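Local coordinates for tailspike protein (Siphovirus 9NA, PDB 3RIQ) that serves as a phage tailspike that recognises Salmonella lipopolysaccharide as its receptor and probably cleaves the polysaccharide as an endorhamnosidase, at residues A284-T290 with P302-T308; S380-M386 with S402-S408. One frame throughout, in Å; residues are numbered along the deposited sequence.

Interaction 1 of 2, residues A284-T290 with P302-T308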
loop_
_atom_site.group_PDB
_atom_site.type_symbol
_atom_site.label_atom_id
_atom_site.label_comp_id
_atom_site.label_asym_id
_atom_site.label_seq_id
_atom_site.Cartn_x
_atom_site.Cartn_y
_atom_site.Cartn_z
ATOM N N ALA A 284 -1.628 21.658 -12.901
ATOM C CA ALA A 284 -2.153 22.106 -14.206
ATOM C C ALA A 284 -2.025 23.624 -14.395
ATOM O O ALA A 284 -1.780 24.057 -15.512
ATOM C CB ALA A 284 -3.608 21.665 -14.371
ATOM N N ASP A 285 -2.189 24.413 -13.323
ATOM C CA ASP A 285 -1.972 25.864 -13.381
ATOM C C ASP A 285 -0.699 26.231 -12.624
ATOM O O ASP A 285 -0.385 25.618 -11.576
ATOM C CB ASP A 285 -3.152 26.610 -12.740
ATOM C CG ASP A 285 -4.421 26.548 -13.555
ATOM O OD1 ASP A 285 -4.346 26.540 -14.811
ATOM O OD2 ASP A 285 -5.508 26.471 -12.930
ATOM N N THR A 286 0.010 27.261 -13.083
ATOM C CA THR A 286 1.190 27.731 -12.362
ATOM C C THR A 286 1.376 29.234 -12.597
ATOM O O THR A 286 0.905 29.769 -13.606
ATOM C CB THR A 286 2.470 26.957 -12.759
ATOM O OG1 THR A 286 3.514 27.255 -11.836
ATOM C CG2 THR A 286 2.957 27.310 -14.164
ATOM N N GLY A 287 2.015 29.923 -11.644
ATOM C CA GLY A 287 2.275 31.364 -11.805
ATOM C C GLY A 287 0.994 32.173 -11.664
ATOM O O GLY A 287 0.046 31.728 -10.996
ATOM N N SER A 288 0.947 33.343 -12.307
ATOM C CA SER A 288 -0.190 34.262 -12.175
ATOM C C SER A 288 -1.313 33.879 -13.106
ATOM O O SER A 288 -1.054 33.438 -14.227
ATOM C CB SER A 288 0.239 35.703 -12.501
ATOM O OG SER A 288 1.344 36.089 -11.697
ATOM N N PRO A 289 -2.573 34.014 -12.647
ATOM C CA PRO A 289 -3.709 33.634 -13.501
ATOM C C PRO A 289 -3.745 34.382 -14.843
ATOM O O PRO A 289 -3.584 35.611 -14.884
ATOM C CB PRO A 289 -4.936 33.994 -12.660
ATOM C CG PRO A 289 -4.446 34.003 -11.229
ATOM C CD PRO A 289 -2.981 34.358 -11.272
ATOM N N THR A 290 -3.946 33.618 -15.922
ATOM C CA THR A 290 -4.103 34.129 -17.268
ATOM C C THR A 290 -5.173 33.260 -17.926
ATOM O O THR A 290 -5.207 32.056 -17.712
ATOM C CB THR A 290 -2.800 34.007 -18.085
ATOM O OG1 THR A 290 -1.682 34.325 -17.239
ATOM C CG2 THR A 290 -2.818 34.960 -19.255
ATOM N N PRO A 302 -11.657 28.558 -11.220
ATOM C CA PRO A 302 -10.563 29.434 -10.817
ATOM C C PRO A 302 -9.211 28.796 -10.915
ATOM O O PRO A 302 -9.079 27.549 -10.979
ATOM C CB PRO A 302 -10.870 29.737 -9.356
ATOM C CG PRO A 302 -12.382 29.618 -9.259
ATOM C CD PRO A 302 -12.688 28.429 -10.168
ATOM N N TRP A 303 -8.187 29.653 -10.905
ATOM C CA TRP A 303 -6.792 29.179 -10.953
ATOM C C TRP A 303 -6.555 28.142 -9.838
ATOM O O TRP A 303 -7.011 28.320 -8.694
ATOM C CB TRP A 303 -5.855 30.350 -10.745
ATOM C CG TRP A 303 -4.533 30.277 -11.424
ATOM C CD1 TRP A 303 -3.282 30.346 -10.828
ATOM C CD2 TRP A 303 -4.296 30.176 -12.841
ATOM N NE1 TRP A 303 -2.299 30.286 -11.790
ATOM C CE2 TRP A 303 -2.885 30.224 -13.035
ATOM C CE3 TRP A 303 -5.140 30.095 -13.963
ATOM C CZ2 TRP A 303 -2.299 30.150 -14.306
ATOM C CZ3 TRP A 303 -4.559 30.054 -15.248
ATOM C CH2 TRP A 303 -3.143 30.090 -15.401
ATOM N N PHE A 304 -5.866 27.065 -10.197
ATOM C CA PHE A 304 -5.487 25.945 -9.314
ATOM C C PHE A 304 -6.644 25.002 -9.042
ATOM O O PHE A 304 -6.481 24.047 -8.294
ATOM C CB PHE A 304 -4.831 26.366 -7.976
ATOM C CG PHE A 304 -3.622 27.249 -8.127
ATOM C CD1 PHE A 304 -2.549 26.868 -8.940
ATOM C CD2 PHE A 304 -3.545 28.467 -7.426
ATOM C CE1 PHE A 304 -1.412 27.671 -9.042
ATOM C CE2 PHE A 304 -2.397 29.311 -7.517
ATOM C CZ PHE A 304 -1.327 28.912 -8.329
ATOM N N GLN A 305 -7.810 25.248 -9.643
ATOM C CA GLN A 305 -9.012 24.455 -9.294
ATOM C C GLN A 305 -9.654 23.720 -10.480
ATOM O O GLN A 305 -10.856 23.409 -10.469
ATOM C CB GLN A 305 -10.032 25.348 -8.565
ATOM C CG GLN A 305 -9.447 25.986 -7.321
ATOM C CD GLN A 305 -10.444 26.772 -6.501
ATOM O OE1 GLN A 305 -11.591 26.995 -6.905
ATOM N NE2 GLN A 305 -9.991 27.228 -5.331
ATOM N N LEU A 306 -8.862 23.415 -11.508
ATOM C CA LEU A 306 -9.422 22.646 -12.626
ATOM C C LEU A 306 -9.836 21.260 -12.155
ATOM O O LEU A 306 -9.156 20.684 -11.289
ATOM C CB LEU A 306 -8.385 22.516 -13.765
ATOM C CG LEU A 306 -8.119 23.819 -14.536
ATOM C CD1 LEU A 306 -6.821 23.754 -15.367
ATOM C CD2 LEU A 306 -9.354 24.154 -15.416
ATOM N N PRO A 307 -10.886 20.671 -12.765
ATOM C CA PRO A 307 -11.309 19.341 -12.345
ATOM C C PRO A 307 -10.468 18.231 -13.002
ATOM O O PRO A 307 -10.918 17.490 -13.870
ATOM C CB PRO A 307 -12.789 19.308 -12.742
ATOM C CG PRO A 307 -12.809 20.104 -14.075
ATOM C CD PRO A 307 -11.777 21.221 -13.815
ATOM N N THR A 308 -9.220 18.152 -12.582
ATOM C CA THR A 308 -8.281 17.234 -13.225
ATOM C C THR A 308 -8.612 15.764 -12.981
ATOM O O THR A 308 -8.336 14.939 -13.855
ATOM C CB THR A 308 -6.835 17.563 -12.840
ATOM O OG1 THR A 308 -6.741 17.735 -11.411
ATOM C CG2 THR A 308 -6.406 18.875 -13.518
HETATM O O HOH W 1 -5.901 23.779 -11.869
#

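Interaction 2 of 2, residues S380-M386 with S402-S408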
loop_
_atom_site.group_PDB
_atom_site.type_symbol
_atom_site.label_atom_id
_atom_site.label_comp_id
_atom_site.label_asym_id
_atom_site.label_seq_id
_atom_site.Cartn_x
_atom_site.Cartn_y
_atom_site.Cartn_z
ATOM N N SER A 380 -9.749 20.427 1.312
ATOM C CA SER A 380 -9.533 19.007 1.025
ATOM C C SER A 380 -9.899 18.137 2.236
ATOM O O SER A 380 -10.195 18.657 3.327
ATOM C CB SER A 380 -8.102 18.748 0.527
ATOM O OG SER A 380 -7.995 19.303 -0.778
ATOM N N ARG A 381 -9.919 16.812 2.030
ATOM C CA ARG A 381 -10.332 15.898 3.106
ATOM C C ARG A 381 -9.172 14.924 3.300
ATOM O O ARG A 381 -8.823 14.187 2.363
ATOM C CB ARG A 381 -11.607 15.131 2.700
ATOM C CG ARG A 381 -12.824 16.056 2.543
ATOM C CD ARG A 381 -13.952 15.451 1.699
ATOM N NE ARG A 381 -13.566 15.304 0.291
ATOM C CZ ARG A 381 -13.669 16.240 -0.668
ATOM N NH1 ARG A 381 -14.152 17.447 -0.387
ATOM N NH2 ARG A 381 -13.289 15.948 -1.933
ATOM N N LEU A 382 -8.578 14.921 4.493
ATOM C CA LEU A 382 -7.374 14.121 4.770
ATOM C C LEU A 382 -7.692 13.062 5.798
ATOM O O LEU A 382 -8.291 13.394 6.854
ATOM C CB LEU A 382 -6.249 14.998 5.329
ATOM C CG LEU A 382 -5.624 16.043 4.392
ATOM C CD1 LEU A 382 -6.583 17.181 4.118
ATOM C CD2 LEU A 382 -4.344 16.582 5.000
ATOM N N ARG A 383 -7.303 11.812 5.518
ATOM C CA ARG A 383 -7.578 10.698 6.462
ATOM C C ARG A 383 -6.347 9.816 6.524
ATOM O O ARG A 383 -5.934 9.282 5.493
ATOM C CB ARG A 383 -8.802 9.844 6.089
ATOM C CG ARG A 383 -10.116 10.571 5.837
ATOM C CD ARG A 383 -10.352 10.720 4.389
ATOM N NE ARG A 383 -11.662 11.252 3.993
ATOM C CZ ARG A 383 -11.970 11.504 2.714
ATOM N NH1 ARG A 383 -11.072 11.260 1.747
ATOM N NH2 ARG A 383 -13.148 12.016 2.399
ATOM N N GLY A 384 -5.787 9.633 7.714
ATOM C CA GLY A 384 -4.651 8.754 7.865
ATOM C C GLY A 384 -3.382 9.483 7.492
ATOM O O GLY A 384 -2.880 9.338 6.380
ATOM N N ILE A 385 -2.901 10.308 8.409
ATOM C CA ILE A 385 -1.771 11.187 8.158
ATOM C C ILE A 385 -0.722 10.912 9.234
ATOM O O ILE A 385 -1.038 10.921 10.429
ATOM C CB ILE A 385 -2.242 12.674 8.241
ATOM C CG1 ILE A 385 -3.441 12.926 7.286
ATOM C CG2 ILE A 385 -1.038 13.637 8.024
ATOM C CD1 ILE A 385 -3.174 12.709 5.773
ATOM N N MET A 386 0.524 10.674 8.823
ATOM C CA MET A 386 1.619 10.526 9.787
ATOM C C MET A 386 2.707 11.516 9.412
ATOM O O MET A 386 3.155 11.557 8.259
ATOM C CB MET A 386 2.156 9.086 9.787
ATOM C CG MET A 386 1.167 8.049 10.332
ATOM S SD MET A 386 1.945 6.484 10.712
ATOM C CE MET A 386 2.395 5.882 9.102
ATOM N N SER A 402 -9.334 22.705 5.495
ATOM C CA SER A 402 -9.523 21.264 5.290
ATOM C C SER A 402 -10.013 20.576 6.542
ATOM O O SER A 402 -9.952 21.150 7.632
ATOM C CB SER A 402 -8.221 20.630 4.823
ATOM O OG SER A 402 -7.825 21.174 3.576
ATOM N N GLU A 403 -10.492 19.348 6.392
ATOM C CA GLU A 403 -10.759 18.498 7.545
ATOM C C GLU A 403 -9.780 17.334 7.580
ATOM O O GLU A 403 -9.314 16.868 6.538
ATOM C CB GLU A 403 -12.195 18.025 7.553
ATOM C CG GLU A 403 -12.564 17.122 6.420
ATOM C CD GLU A 403 -14.023 16.721 6.515
ATOM O OE1 GLU A 403 -14.441 16.213 7.581
ATOM O OE2 GLU A 403 -14.764 16.915 5.544
ATOM N N VAL A 404 -9.468 16.885 8.789
ATOM C CA VAL A 404 -8.464 15.859 9.021
ATOM C C VAL A 404 -9.029 14.762 9.938
ATOM O O VAL A 404 -9.843 15.049 10.810
ATOM C CB VAL A 404 -7.221 16.508 9.691
ATOM C CG1 VAL A 404 -6.087 15.536 9.774
ATOM C CG2 VAL A 404 -6.756 17.737 8.920
ATOM N N SER A 405 -8.578 13.529 9.740
ATOM C CA SER A 405 -8.898 12.420 10.648
ATOM C C SER A 405 -7.706 11.470 10.710
ATOM O O SER A 405 -6.961 11.329 9.732
ATOM C CB SER A 405 -10.151 11.687 10.188
ATOM O OG SER A 405 -9.902 11.065 8.951
ATOM N N ASN A 406 -7.501 10.853 11.878
ATOM C CA ASN A 406 -6.431 9.862 12.089
ATOM C C ASN A 406 -5.060 10.444 11.770
ATOM O O ASN A 406 -4.393 10.013 10.836
ATOM C CB ASN A 406 -6.697 8.560 11.323
ATOM C CG ASN A 406 -5.687 7.471 11.669
ATOM O OD1 ASN A 406 -5.109 7.492 12.732
ATOM N ND2 ASN A 406 -5.420 6.564 10.735
ATOM N N VAL A 407 -4.685 11.470 12.521
ATOM C CA VAL A 407 -3.410 12.154 12.359
ATOM C C VAL A 407 -2.497 11.829 13.531
ATOM O O VAL A 407 -2.925 11.837 14.695
ATOM C CB VAL A 407 -3.582 13.711 12.273
ATOM C CG1 VAL A 407 -2.261 14.375 12.020
ATOM C CG2 VAL A 407 -4.532 14.066 11.203
ATOM N N SER A 408 -1.236 11.554 13.211
ATOM C CA SER A 408 -0.209 11.267 14.191
ATOM C C SER A 408 1.044 12.081 13.875
ATOM O O SER A 408 1.469 12.123 12.702
ATOM C CB SER A 408 0.085 9.743 14.148
ATOM O OG SER A 408 1.207 9.431 14.931
#

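Interaction 1 of 2, residues A284-T290 with P302-T308
D285 and P289 come over opposite faces of the W303 indole. D285 CB stands 3.7 Å from the centroid of the W303 five-membered ring, a CH-pi contact. Turned away from the carbonyl carbon (chi1 -71°), D285 CG lies with OD1 over the six-membered ring, the carboxylate plane stacked 4° from that of the indole, while OD2 points on to F304 N. On the other face P289 CA makes a second CH-pi contact, 3.6 Å from the centroid of the W303 six-membered ring, while P289 CG packs on W303 CG at 3.7 Å. The rim is held too: W303 NE1 donates to G287 O over 2.9 Å, in a bond bent to 134° whose acceptor is tilted out of the ring plane. T286 O lies in that plane, 3.3 Å from W303 CZ2.

D285 OD2 accepts a hydrogen bond from F304 N at 2.8 Å on its anti lone pair and another from water 1, which in turn accepts one from L306 N. Salt bridges from R261 to OD1 and R292 to OD2 fix the carboxylate further. W303 and F304 occupy the centre of a type II turn from P302 to Q305.

Both segments belong to a long loop between strands 281-282 and 311-318 of the right-handed beta-helix; backbone bonds of F304 to G329 and L306 to Q330 lay it against the next loop, between strands 326-327 and 333-340.

Interaction 2 of 2, residues S380-M386 with S402-S408
R381 and E403, L382 and V404, and R383 and S405 are paired side by side on successive coils of a right-handed beta-helix. The evidence is a parallel register with strand axes 12° apart and backbone bonds running alternately each way, such as L382 N to E403 O at 2.9 Å. Both chains turn a corner at equivalent places, G384 and N406, each with positive phi, and the pairing survives the bend: I385 N donates to N406 O at 2.9 Å, and S408 N to I385 O beyond it.

Side chains of L382, V404, I385 and V407 point to the interior of the coil, where strands 374-376 and 417-419 meet them. There I385 CB rests 4.0 Å from V407 CG2, and L382 CD1 lies 3.9 Å from S402 CB.

The other side faces neighbouring subunits, and R383 traces the way there. Its CB and CG pass S405 OG in one of the two conformers modelled for that serine. An unusual rotation about CB-CG (chi2 100°) then swings the chain back along its own strand, and the guanidinium spreads with R381 CB 3.5 Å above one face, nearer its margin than its middle. At the tip NE is hydrogen-bonded to H388 of the second subunit, NH1 forms a salt bridge with D355, and NH2 has a weak bond to Y390 of that second subunit. R381 also bridges to D355, through NE, so one carboxylate holds both arginines.

E403 meets the aliphatic part of R381, not its charged end: the carboxylate and guanidinium planes are 81° apart, R381 NE is 5.6 Å from E403 OE2, and that same OE2 lies 3.7 Å from R381 CG.

How the interactions relate
Interaction 1 comes wholly before interaction 2 in the chain; their centres are about 24 Å apart and their nearest atoms about 9 Å, without contact. Interaction 2 joins two strands of the beta-helix wall, whereas interaction 1 lies within a loop that leaves the same helix; from strand 311-318 that follows it, parallel pairing passes through 333-340 and 355-362 to 381-388. The end of strand 347-349 and the turn after it lie between them: F304 touches R350, and D349 is hydrogen-bonded to S380. Another difference is their surroundings. Interaction 2 reaches both partner chains, so the coil wall contributes directly to the trimer, while the two segments of interaction 1 are touched by no other chain.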